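Local coordinates for putative silent information regulator 2,Putative silent information regulator 2 (Leishmania infantum, PDB 5OL0), which probably acts as an NAD-dependent protein deacetylase of the class I sirtuins, removing acetyl groups from lysine side chains and regulating gene expression, at residues 11-21 and 275-283; 33-44 and 208-219. One frame throughout, in Å; residues are numbered along the deposited sequence.

Contact 1: 11-21 and 275-283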
# COMPACT_ATOMS: atom_id res chain seq x y z
N HIS A 11 21.29 -9.87 -24.41
CA HIS A 11 19.91 -9.34 -24.16
C HIS A 11 19.43 -9.42 -22.67
O HIS A 11 18.49 -8.72 -22.30
CB HIS A 11 18.86 -9.96 -25.13
CG HIS A 11 18.62 -11.42 -24.93
ND1 HIS A 11 17.72 -11.90 -24.00
CD2 HIS A 11 19.18 -12.51 -25.51
CE1 HIS A 11 17.73 -13.22 -24.02
NE2 HIS A 11 18.60 -13.62 -24.93
N GLN A 12 20.09 -10.26 -21.88
CA GLN A 12 19.94 -10.30 -20.42
C GLN A 12 20.85 -9.36 -19.60
O GLN A 12 20.68 -9.29 -18.39
CB GLN A 12 20.14 -11.74 -19.96
CG GLN A 12 19.14 -12.70 -20.57
CD GLN A 12 19.28 -14.07 -19.99
OE1 GLN A 12 20.31 -14.75 -20.17
NE2 GLN A 12 18.25 -14.49 -19.24
N GLU A 13 21.81 -8.64 -20.20
CA GLU A 13 22.55 -7.62 -19.43
C GLU A 13 21.55 -6.68 -18.79
O GLU A 13 20.74 -6.00 -19.49
CB GLU A 13 23.49 -6.76 -20.30
CG GLU A 13 24.82 -7.39 -20.59
CD GLU A 13 25.67 -7.59 -19.35
OE1 GLU A 13 25.60 -6.78 -18.38
OE2 GLU A 13 26.41 -8.58 -19.38
N HIS A 14 21.68 -6.57 -17.47
CA HIS A 14 20.75 -5.85 -16.65
C HIS A 14 21.06 -4.35 -16.55
O HIS A 14 22.18 -3.92 -16.31
CB HIS A 14 20.71 -6.45 -15.23
CG HIS A 14 19.36 -6.33 -14.60
ND1 HIS A 14 18.90 -5.13 -14.13
CD2 HIS A 14 18.33 -7.21 -14.49
CE1 HIS A 14 17.66 -5.28 -13.72
NE2 HIS A 14 17.29 -6.53 -13.92
N VAL A 15 20.02 -3.54 -16.64
CA VAL A 15 20.17 -2.09 -16.40
C VAL A 15 20.88 -1.78 -15.06
O VAL A 15 21.53 -0.74 -14.94
CB VAL A 15 18.76 -1.43 -16.46
CG1 VAL A 15 18.74 -0.03 -15.93
CG2 VAL A 15 18.27 -1.41 -17.90
N LEU A 16 20.74 -2.65 -14.05
CA LEU A 16 21.37 -2.39 -12.74
C LEU A 16 22.86 -2.82 -12.65
O LEU A 16 23.49 -2.58 -11.62
CB LEU A 16 20.59 -3.05 -11.60
CG LEU A 16 19.21 -2.51 -11.30
CD1 LEU A 16 18.55 -3.40 -10.23
CD2 LEU A 16 19.26 -1.05 -10.84
N GLY A 17 23.37 -3.50 -13.68
CA GLY A 17 24.72 -4.07 -13.66
C GLY A 17 24.57 -5.41 -12.99
O GLY A 17 24.33 -6.40 -13.65
N GLU A 18 24.65 -5.44 -11.67
CA GLU A 18 24.36 -6.65 -10.90
C GLU A 18 22.98 -6.53 -10.32
O GLU A 18 22.72 -5.60 -9.58
CB GLU A 18 25.37 -6.83 -9.78
CG GLU A 18 26.79 -7.05 -10.27
CD GLU A 18 26.85 -8.24 -11.21
OE1 GLU A 18 26.61 -9.38 -10.74
OE2 GLU A 18 27.10 -8.02 -12.42
N PRO A 19 22.08 -7.47 -10.63
CA PRO A 19 20.69 -7.36 -10.14
C PRO A 19 20.54 -7.85 -8.68
O PRO A 19 19.87 -8.84 -8.40
CB PRO A 19 19.91 -8.24 -11.15
CG PRO A 19 20.88 -9.28 -11.55
CD PRO A 19 22.23 -8.58 -11.60
N THR A 20 21.20 -7.15 -7.76
CA THR A 20 21.29 -7.57 -6.36
C THR A 20 20.99 -6.35 -5.51
O THR A 20 20.95 -5.22 -6.00
CB THR A 20 22.72 -8.03 -6.01
OG1 THR A 20 23.60 -6.93 -6.23
CG2 THR A 20 23.18 -9.16 -6.92
N LEU A 21 20.81 -6.53 -4.22
CA LEU A 21 20.54 -5.36 -3.37
C LEU A 21 21.72 -4.40 -3.37
O LEU A 21 21.55 -3.16 -3.38
CB LEU A 21 20.11 -5.80 -1.97
CG LEU A 21 18.74 -6.48 -1.96
CD1 LEU A 21 18.56 -7.23 -0.66
CD2 LEU A 21 17.62 -5.47 -2.18
N ASP A 275 13.70 -4.27 -25.87
CA ASP A 275 13.49 -3.76 -24.51
C ASP A 275 14.46 -4.35 -23.45
O ASP A 275 14.46 -5.58 -23.16
CB ASP A 275 12.01 -3.97 -24.09
CG ASP A 275 11.52 -5.44 -24.22
OD1 ASP A 275 12.30 -6.35 -24.54
OD2 ASP A 275 10.31 -5.68 -24.00
N VAL A 276 15.28 -3.47 -22.86
CA VAL A 276 16.27 -3.88 -21.81
C VAL A 276 15.70 -4.72 -20.62
O VAL A 276 14.50 -4.73 -20.32
CB VAL A 276 17.11 -2.69 -21.23
CG1 VAL A 276 18.05 -2.08 -22.28
CG2 VAL A 276 16.23 -1.65 -20.52
N CYS A 277 16.61 -5.45 -19.96
CA CYS A 277 16.32 -6.28 -18.84
C CYS A 277 16.44 -5.37 -17.59
O CYS A 277 17.53 -4.91 -17.23
CB CYS A 277 17.28 -7.47 -18.85
SG CYS A 277 17.20 -8.50 -17.38
N ARG A 278 15.28 -5.01 -17.03
CA ARG A 278 15.20 -3.98 -16.00
C ARG A 278 14.44 -4.37 -14.71
O ARG A 278 14.42 -3.57 -13.80
CB ARG A 278 14.71 -2.63 -16.60
CG ARG A 278 13.45 -2.64 -17.47
CD ARG A 278 12.22 -2.85 -16.64
NE ARG A 278 10.97 -2.67 -17.36
CZ ARG A 278 10.27 -1.55 -17.45
NH1 ARG A 278 10.65 -0.39 -16.91
NH2 ARG A 278 9.14 -1.59 -18.11
N ASP A 279 13.85 -5.56 -14.65
CA ASP A 279 13.08 -6.07 -13.51
C ASP A 279 13.91 -7.00 -12.70
O ASP A 279 14.79 -7.69 -13.23
CB ASP A 279 11.86 -6.87 -13.99
CG ASP A 279 10.89 -6.04 -14.76
OD1 ASP A 279 10.85 -4.82 -14.55
OD2 ASP A 279 10.15 -6.60 -15.58
N VAL A 280 13.74 -6.91 -11.39
CA VAL A 280 14.30 -7.85 -10.46
C VAL A 280 13.30 -8.17 -9.36
O VAL A 280 12.53 -7.28 -8.95
CB VAL A 280 15.63 -7.29 -9.93
CG1 VAL A 280 15.43 -5.99 -9.21
CG2 VAL A 280 16.31 -8.31 -9.07
N LEU A 281 13.25 -9.43 -8.96
CA LEU A 281 12.42 -9.92 -7.85
C LEU A 281 13.26 -10.37 -6.68
O LEU A 281 14.13 -11.23 -6.85
CB LEU A 281 11.62 -11.10 -8.27
CG LEU A 281 10.69 -11.74 -7.26
CD1 LEU A 281 9.57 -10.83 -6.83
CD2 LEU A 281 10.15 -12.97 -7.95
N PHE A 282 13.05 -9.75 -5.52
CA PHE A 282 13.77 -10.09 -4.31
C PHE A 282 12.74 -10.77 -3.45
O PHE A 282 11.80 -10.12 -2.95
CB PHE A 282 14.32 -8.85 -3.63
CG PHE A 282 15.44 -8.18 -4.40
CD1 PHE A 282 16.63 -8.84 -4.60
CD2 PHE A 282 15.30 -6.89 -4.89
CE1 PHE A 282 17.68 -8.24 -5.29
CE2 PHE A 282 16.36 -6.25 -5.55
CZ PHE A 282 17.53 -6.94 -5.79
N ARG A 283 12.92 -12.09 -3.26
CA ARG A 283 12.02 -12.92 -2.44
C ARG A 283 12.39 -12.79 -0.97
O ARG A 283 13.34 -12.10 -0.64
CB ARG A 283 12.18 -14.39 -2.82
CG ARG A 283 11.86 -14.78 -4.23
CD ARG A 283 10.45 -14.44 -4.60
NE ARG A 283 9.44 -15.37 -4.07
CZ ARG A 283 8.94 -16.45 -4.70
NH1 ARG A 283 9.36 -16.82 -5.90
NH2 ARG A 283 8.01 -17.15 -4.11
O HOH W 1 19.17 -5.56 -21.34
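His14 lays its imidazole flat over the backbone of 275-283: Cys277 O sits 3.3 Å above the ring plane, over its centre, while Pro19 CB of its own segment lies against the opposite face, toward the rim. Two bonds in the ring plane fix the rotation. His14 NE2 donates to Asp279 O (2.8 Å) almost straight, at 177°, although it reaches that oxygen from well above the carbonyl plane. His14 ND1 accepts Leu16 N at 3.1 Å, so the ring proton is placed on NE2. Cys277 SG, swung anti to its backbone N (chi1 172°), comes within 3.4 Å of His14 CD2, an oblique sulfur-aromatic approach. The carbonyl under the ring is itself used, since Val15 N donates to Cys277 O at 2.9 Å. Farther along, Leu21 CD2 stands over the centre of the Phe282 ring, 3.8 Å from the centroid and 13° off the normal, a CH-pi contact. Val280 CG2 backs the other face of that ring. The N-terminal loop is thus fastened to 279-282, an edge strand of the parallel sheet, by His14 NE2, while ND1, held by Leu16 N, braces the ring within its own turn; apolar contacts continue to the start of helix 21-30.

Contact 2: 33-44 and 208-219; sequences VRRILVLVGAGA and APIAELVIIIGT
Glu212 OE1 is gripped by two consecutive backbone amides: Arg34 N donates at 2.8 Å nearly along the C-O axis, and Arg35 N at 3.0 Å from above the carboxylate plane, 50° out of it. The reciprocal backbone bond, Glu212 N to Arg35 O, closes the pairing. Arg35, its chain bent at chi3 (-52°), turns the edge of its guanidinium to Ile210 O, which lies in the guanidinium plane and takes NE at 2.8 Å and NH2 at 3.1 Å. Glu212 OE2 lies instead over one face, 3.1 Å from Arg35 NH1; because no N-H is aimed at it there, this salt bridge rests on charge alone. Beyond it, strands 36-40 and 213-217 run parallel, their backbone bonds passing back and forth from Leu37 N to Gly41 N. Ile36 lies beside Leu213 on one face of the sheet; on the other, Leu37 CD2 meets Val214 CG2 at 4.1 Å and Leu39 lies alongside Ile216. At the C-terminal ends, Gly43 N donates to Gly218 O at 2.9 Å. Polar grips therefore close both ends of an apolar strand pair in the Rossmann-like domain, and the glycine-rich end places Gly218 and Thr219, which probably bind NAD.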
# COMPACT_ATOMS: atom_id res chain seq x y z
N VAL A 33 20.16 8.82 -8.25
CA VAL A 33 18.72 8.65 -8.49
C VAL A 33 17.96 9.42 -7.47
O VAL A 33 18.12 9.18 -6.30
CB VAL A 33 18.32 7.16 -8.42
CG1 VAL A 33 16.80 7.02 -8.49
CG2 VAL A 33 18.93 6.45 -9.64
N ARG A 34 17.12 10.33 -7.94
CA ARG A 34 16.31 11.22 -7.12
C ARG A 34 14.81 11.08 -7.30
O ARG A 34 14.05 11.71 -6.55
CB ARG A 34 16.59 12.71 -7.53
CG ARG A 34 17.99 13.23 -7.30
CD ARG A 34 18.25 13.41 -5.82
NE ARG A 34 19.67 13.47 -5.51
CZ ARG A 34 20.17 13.47 -4.27
NH1 ARG A 34 19.39 13.46 -3.19
NH2 ARG A 34 21.49 13.50 -4.11
N ARG A 35 14.36 10.38 -8.31
CA ARG A 35 12.95 10.27 -8.58
C ARG A 35 12.51 8.77 -8.39
O ARG A 35 12.28 8.04 -9.38
CB ARG A 35 12.67 10.81 -9.99
CG ARG A 35 13.12 12.29 -10.09
CD ARG A 35 12.42 13.02 -11.17
NE ARG A 35 12.53 12.30 -12.44
CZ ARG A 35 13.44 12.51 -13.38
NH1 ARG A 35 14.40 13.44 -13.23
NH2 ARG A 35 13.39 11.79 -14.51
N ILE A 36 12.50 8.32 -7.13
CA ILE A 36 12.15 6.92 -6.80
C ILE A 36 10.64 6.89 -6.50
O ILE A 36 10.17 7.57 -5.61
CB ILE A 36 12.91 6.33 -5.62
CG1 ILE A 36 14.42 6.42 -5.87
CG2 ILE A 36 12.47 4.88 -5.36
CD1 ILE A 36 15.32 6.02 -4.70
N LEU A 37 9.92 6.07 -7.26
CA LEU A 37 8.51 5.81 -7.00
C LEU A 37 8.43 4.54 -6.15
O LEU A 37 8.94 3.50 -6.56
CB LEU A 37 7.77 5.63 -8.30
CG LEU A 37 6.30 5.23 -8.21
CD1 LEU A 37 5.47 6.37 -7.68
CD2 LEU A 37 5.82 4.84 -9.57
N VAL A 38 7.83 4.65 -4.98
CA VAL A 38 7.70 3.49 -4.13
C VAL A 38 6.24 3.17 -4.09
O VAL A 38 5.40 4.03 -3.82
CB VAL A 38 8.20 3.78 -2.69
CG1 VAL A 38 8.12 2.50 -1.80
CG2 VAL A 38 9.63 4.26 -2.73
N LEU A 39 5.95 1.92 -4.37
CA LEU A 39 4.61 1.33 -4.22
C LEU A 39 4.57 0.31 -3.10
O LEU A 39 5.46 -0.55 -2.99
CB LEU A 39 4.22 0.59 -5.51
CG LEU A 39 4.44 1.35 -6.80
CD1 LEU A 39 3.91 0.57 -7.98
CD2 LEU A 39 3.78 2.72 -6.77
N VAL A 40 3.49 0.34 -2.33
CA VAL A 40 3.40 -0.40 -1.12
C VAL A 40 2.12 -1.19 -1.07
O VAL A 40 1.09 -0.64 -1.38
CB VAL A 40 3.45 0.55 0.11
CG1 VAL A 40 3.54 -0.28 1.38
CG2 VAL A 40 4.64 1.47 0.05
N GLY A 41 2.17 -2.46 -0.67
CA GLY A 41 0.95 -3.26 -0.45
C GLY A 41 0.98 -4.06 0.86
O GLY A 41 1.84 -3.84 1.68
N ALA A 42 0.11 -5.06 0.97
CA ALA A 42 -0.19 -5.74 2.23
C ALA A 42 1.05 -6.45 2.81
O ALA A 42 1.22 -6.51 4.03
CB ALA A 42 -1.30 -6.75 2.04
N GLY A 43 1.92 -6.94 1.94
CA GLY A 43 3.18 -7.58 2.38
C GLY A 43 4.07 -6.74 3.28
O GLY A 43 4.72 -7.30 4.14
N ALA A 44 4.06 -5.40 3.11
CA ALA A 44 4.85 -4.44 3.89
C ALA A 44 4.41 -4.29 5.32
O ALA A 44 5.16 -3.79 6.16
CB ALA A 44 4.75 -3.06 3.22
N ALA A 208 4.52 8.65 -12.35
CA ALA A 208 5.11 7.37 -12.87
C ALA A 208 5.80 7.53 -14.21
O ALA A 208 6.85 6.91 -14.48
CB ALA A 208 4.02 6.29 -12.92
N PRO A 209 5.27 8.42 -15.08
CA PRO A 209 6.00 8.58 -16.35
C PRO A 209 7.42 9.18 -16.24
O PRO A 209 8.22 8.97 -17.14
CB PRO A 209 5.04 9.45 -17.17
CG PRO A 209 3.70 8.97 -16.72
CD PRO A 209 3.89 8.90 -15.20
N ILE A 210 7.74 9.83 -15.13
CA ILE A 210 9.05 10.43 -14.93
C ILE A 210 9.86 9.72 -13.86
O ILE A 210 10.92 10.21 -13.50
CB ILE A 210 8.97 11.96 -14.58
CG1 ILE A 210 8.15 12.25 -13.31
CG2 ILE A 210 8.34 12.69 -15.75
CD1 ILE A 210 8.40 13.61 -12.70
N ALA A 211 9.40 8.55 -13.37
CA ALA A 211 10.23 7.80 -12.40
C ALA A 211 11.58 7.39 -12.99
O ALA A 211 11.67 7.07 -14.17
CB ALA A 211 9.52 6.57 -11.88
N GLU A 212 12.60 7.37 -12.16
CA GLU A 212 13.94 6.83 -12.52
C GLU A 212 14.14 5.41 -11.97
O GLU A 212 15.11 4.75 -12.30
CB GLU A 212 15.05 7.72 -11.90
CG GLU A 212 15.21 9.06 -12.59
CD GLU A 212 16.01 10.14 -11.80
OE1 GLU A 212 16.27 10.08 -10.57
OE2 GLU A 212 16.35 11.12 -12.48
N LEU A 213 13.24 4.98 -11.09
CA LEU A 213 13.33 3.73 -10.36
C LEU A 213 12.00 3.52 -9.65
O LEU A 213 11.40 4.48 -9.10
CB LEU A 213 14.46 3.76 -9.35
CG LEU A 213 14.56 2.54 -8.44
CD1 LEU A 213 14.90 1.27 -9.19
CD2 LEU A 213 15.54 2.83 -7.32
N VAL A 214 11.55 2.27 -9.67
CA VAL A 214 10.34 1.90 -8.99
C VAL A 214 10.67 0.70 -8.10
O VAL A 214 11.41 -0.19 -8.50
CB VAL A 214 9.15 1.74 -9.94
CG1 VAL A 214 9.40 0.73 -10.99
CG2 VAL A 214 7.90 1.36 -9.18
N ILE A 215 10.24 0.78 -6.85
CA ILE A 215 10.46 -0.25 -5.86
C ILE A 215 9.07 -0.55 -5.38
O ILE A 215 8.34 0.35 -4.93
CB ILE A 215 11.30 0.25 -4.65
CG1 ILE A 215 12.67 0.78 -5.12
CG2 ILE A 215 11.47 -0.87 -3.63
CD1 ILE A 215 13.54 1.32 -3.97
N ILE A 216 8.70 -1.83 -5.49
CA ILE A 216 7.33 -2.27 -5.37
C ILE A 216 7.34 -3.29 -4.26
O ILE A 216 7.91 -4.39 -4.43
CB ILE A 216 6.89 -2.95 -6.69
CG1 ILE A 216 7.07 -1.99 -7.84
CG2 ILE A 216 5.47 -3.56 -6.60
CD1 ILE A 216 6.95 -2.64 -9.23
N ILE A 217 6.79 -2.93 -3.09
CA ILE A 217 6.98 -3.74 -1.90
C ILE A 217 5.68 -4.34 -1.42
O ILE A 217 4.80 -3.64 -0.82
CB ILE A 217 7.59 -2.95 -0.75
CG1 ILE A 217 8.79 -2.14 -1.28
CG2 ILE A 217 7.88 -3.92 0.42
CD1 ILE A 217 9.51 -1.26 -0.28
N GLY A 218 5.58 -5.67 -1.61
CA GLY A 218 4.51 -6.41 -0.98
C GLY A 218 3.15 -6.20 -1.60
O GLY A 218 2.14 -6.37 -0.93
N THR A 219 3.12 -5.81 -2.87
CA THR A 219 1.85 -5.53 -3.52
C THR A 219 1.35 -6.68 -4.40
O THR A 219 2.15 -7.45 -4.92
CB THR A 219 1.94 -4.33 -4.47
OG1 THR A 219 0.63 -4.16 -5.02
CG2 THR A 219 2.80 -4.63 -5.69

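How the contacts relate
Both contacts reach the same six-stranded parallel sheet, but at different depths. Contact 2 joins two of its inner strands, 36-40 and 213-217, and is largely buried; contact 1 lies at the surface, where the loop before helix 21-30 meets edge strand 279-282. Strand 239-242 stands between them, touched by side chains of both. Their centres are 16 Å apart and their nearest atoms about 5 Å, without touching. The chemistry follows the position: regular interstrand backbone bonding with aliphatic neighbours on both faces in 33-44 and 208-219, against irregular loop-to-strand joining through an imidazole and a phenyl ring in 11-21 and 275-283. An ionic pair crosses between segments in contact 2, whereas no ionic pair links the two segments of contact 1.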